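Local structure of succinylglutamate desuccinylase (Chromobacterium violaceum, 1YW4) at residues 10-15 with 89-94. The protein probably hydrolyses N-succinylglutamate to succinate and glutamate, the last step of arginine breakdown by the AST pathway, using one zinc ion per subunit. Sequence-based numbering, arbitrary orientation.
Sequences HALSSS and ANLDAI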
ATOM      1  N   HIS A  10      -0.795  40.508 -22.253  1.00 14.40           N
ATOM      2  CA  HIS A  10      -0.106  41.612 -21.604  1.00 16.16           C
ATOM      3  C   HIS A  10       1.232  41.095 -21.091  1.00 15.40           C
ATOM      4  O   HIS A  10       2.260  41.739 -21.266  1.00 16.74           O
ATOM      5  CB  HIS A  10      -0.922  42.151 -20.432  1.00 15.08           C
ATOM      6  CG  HIS A  10      -0.226  43.230 -19.666  1.00 17.13           C
ATOM      7  ND1 HIS A  10      -0.126  44.527 -20.124  1.00 17.14           N
ATOM      8  CD2 HIS A  10       0.443  43.196 -18.488  1.00 16.29           C
ATOM      9  CE1 HIS A  10       0.572  45.244 -19.261  1.00 16.09           C
ATOM     10  NE2 HIS A  10       0.930  44.460 -18.260  1.00 16.57           N
ATOM     11  N   ALA A  11       1.191  39.925 -20.452  1.00 17.21           N
ATOM     12  CA  ALA A  11       2.374  39.273 -19.892  1.00 18.29           C
ATOM     13  C   ALA A  11       3.394  38.924 -20.974  1.00 20.42           C
ATOM     14  O   ALA A  11       4.598  39.096 -20.784  1.00 20.18           O
ATOM     15  CB  ALA A  11       1.961  38.004 -19.144  1.00 17.75           C
ATOM     16  N   LEU A  12       2.910  38.422 -22.105  1.00 18.95           N
ATOM     17  CA  LEU A  12       3.797  38.064 -23.204  1.00 23.60           C
ATOM     18  C   LEU A  12       4.344  39.301 -23.907  1.00 25.94           C
ATOM     19  O   LEU A  12       5.536  39.377 -24.200  1.00 23.80           O
ATOM     20  CB  LEU A  12       3.070  37.193 -24.228  1.00 22.91           C
ATOM     21  CG  LEU A  12       2.782  35.746 -23.827  1.00 24.38           C
ATOM     22  CD1 LEU A  12       2.020  35.062 -24.953  1.00 22.96           C
ATOM     23  CD2 LEU A  12       4.093  35.011 -23.551  1.00 23.41           C
ATOM     24  N   SER A  13       3.470  40.267 -24.172  1.00 28.69           N
ATOM     25  CA  SER A  13       3.871  41.494 -24.857  1.00 35.27           C
ATOM     26  C   SER A  13       4.535  42.482 -23.914  1.00 39.10           C
ATOM     27  O   SER A  13       4.931  43.573 -24.323  1.00 39.67           O
ATOM     28  CB  SER A  13       2.660  42.151 -25.524  1.00 34.35           C
ATOM     29  OG  SER A  13       2.176  41.343 -26.583  1.00 34.99           O
ATOM     30  N   SER A  14       4.646  42.079 -22.650  1.00 44.02           N
ATOM     31  CA  SER A  14       5.269  42.886 -21.605  1.00 47.65           C
ATOM     32  C   SER A  14       5.045  44.377 -21.807  1.00 49.81           C
ATOM     33  O   SER A  14       5.999  45.153 -21.866  1.00 49.81           O
ATOM     34  CB  SER A  14       6.772  42.599 -21.558  1.00 48.19           C
ATOM     35  OG  SER A  14       7.022  41.211 -21.415  1.00 48.84           O
ATOM     36  N   SER A  15       3.782  44.778 -21.912  1.00 52.72           N
ATOM     37  CA  SER A  15       3.456  46.184 -22.106  1.00 55.99           C
ATOM     38  C   SER A  15       4.076  47.036 -21.007  1.00 56.72           C
ATOM     39  O   SER A  15       4.667  48.084 -21.278  1.00 58.13           O
ATOM     40  CB  SER A  15       1.941  46.377 -22.128  1.00 57.56           C
ATOM     41  OG  SER A  15       1.366  45.698 -23.232  1.00 59.62           O
ATOM     42  N   ALA A  89       3.861  30.861 -15.641  1.00 12.56           N
ATOM     43  CA  ALA A  89       5.194  30.442 -15.213  1.00 10.31           C
ATOM     44  C   ALA A  89       6.415  30.594 -16.091  1.00 10.50           C
ATOM     45  O   ALA A  89       7.318  31.372 -15.765  1.00 12.57           O
ATOM     46  CB  ALA A  89       5.122  29.021 -14.678  1.00  7.51           C
ATOM     47  N   ASN A  90       6.476  29.848 -17.180  1.00 12.68           N
ATOM     48  CA  ASN A  90       7.632  29.932 -18.049  1.00 14.94           C
ATOM     49  C   ASN A  90       7.274  30.787 -19.254  1.00 14.89           C
ATOM     50  O   ASN A  90       6.914  30.265 -20.304  1.00 16.93           O
ATOM     51  CB  ASN A  90       8.051  28.527 -18.494  1.00 15.60           C
ATOM     52  CG  ASN A  90       9.473  28.484 -18.994  1.00 14.02           C
ATOM     53  OD1 ASN A  90       9.986  29.479 -19.499  1.00 16.89           O
ATOM     54  ND2 ASN A  90      10.118  27.330 -18.863  1.00 14.42           N
ATOM     55  N   LEU A  91       7.385  32.106 -19.106  1.00 17.95           N
ATOM     56  CA  LEU A  91       7.030  33.030 -20.186  1.00 19.44           C
ATOM     57  C   LEU A  91       7.747  32.809 -21.508  1.00 18.89           C
ATOM     58  O   LEU A  91       7.113  32.784 -22.567  1.00 15.77           O
ATOM     59  CB  LEU A  91       7.246  34.477 -19.742  1.00 20.93           C
ATOM     60  CG  LEU A  91       6.219  35.058 -18.766  1.00 22.87           C
ATOM     61  CD1 LEU A  91       6.732  36.409 -18.256  1.00 21.07           C
ATOM     62  CD2 LEU A  91       4.866  35.216 -19.455  1.00 21.11           C
ATOM     63  N   ASP A  92       9.067  32.669 -21.451  1.00 19.86           N
ATOM     64  CA  ASP A  92       9.858  32.449 -22.655  1.00 21.36           C
ATOM     65  C   ASP A  92       9.413  31.188 -23.377  1.00 19.07           C
ATOM     66  O   ASP A  92       9.250  31.187 -24.603  1.00 19.73           O
ATOM     67  CB  ASP A  92      11.340  32.357 -22.291  1.00 27.49           C
ATOM     68  CG  ASP A  92      11.926  33.704 -21.917  1.00 34.53           C
ATOM     69  OD1 ASP A  92      12.341  34.443 -22.838  1.00 37.46           O
ATOM     70  OD2 ASP A  92      11.957  34.033 -20.707  1.00 38.38           O
ATOM     71  N   ALA A  93       9.199  30.118 -22.614  1.00 16.22           N
ATOM     72  CA  ALA A  93       8.761  28.856 -23.198  1.00 13.83           C
ATOM     73  C   ALA A  93       7.366  29.007 -23.801  1.00 12.32           C
ATOM     74  O   ALA A  93       7.071  28.447 -24.858  1.00 13.31           O
ATOM     75  CB  ALA A  93       8.765  27.743 -22.138  1.00 10.04           C
ATOM     76  N   ILE A  94       6.501  29.756 -23.129  1.00 11.91           N
ATOM     77  CA  ILE A  94       5.153  29.962 -23.655  1.00 10.46           C
ATOM     78  C   ILE A  94       5.241  30.733 -24.969  1.00 12.70           C
ATOM     79  O   ILE A  94       4.669  30.328 -25.979  1.00 14.12           O
ATOM     80  CB  ILE A  94       4.267  30.740 -22.653  1.00  8.62           C
ATOM     81  CG1 ILE A  94       4.039  29.875 -21.402  1.00 10.12           C
ATOM     82  CG2 ILE A  94       2.917  31.116 -23.303  1.00 10.01           C
ATOM     83  CD1 ILE A  94       3.279  30.576 -20.265  1.00 10.51           C
TER
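L12 reaches across to L91 and I94 with a single methyl, CD2, which meets the CD2 of L91 at 4.2 Å and the CG2 branch of I94 at 4.1 Å. The side chains of L12 and I94 cross at about a right angle, so they touch through these methyls and do not run alongside one another. In I94 the branch that takes part, CG2, stands anti to the backbone N, while the longer CG1 arm lies beside that N. The same CD2 of L12 also rests 3.9 Å from the carbonyl O of L91, a van der Waals approach to the backbone at the start of helix 91-96. On the other side, L91 CD2 is shared, meeting A11 CB at 4.0 Å as well as L12 CD2; chi1 of -74° and chi2 of 170° together place this methyl against helix 7-12. The last turn of helix 7-12 thus offers A11 and L12 to the first turn of helix 91-96. N90 is the N-cap of that first turn; its OD1 accepts a rather long 3.3 Å bond from A93 N, the donor standing well above the carbonyl plane, 61° out of it. The ND2 of N90 is bonded in turn to E121 OE1, tying the cap to helix 120-137. P34 also touches L91, and F221 touches I94, whose side chain is about 11 Å from the zinc ion. No hydrogen bond joins the two segments, and they bury a modest 171 Å² between them. The contact is therefore apolar packing of methyl groups that sets the end of helix 7-12 against the first turn of helix 91-96, held by fit and burial and not by directional bonds between the two.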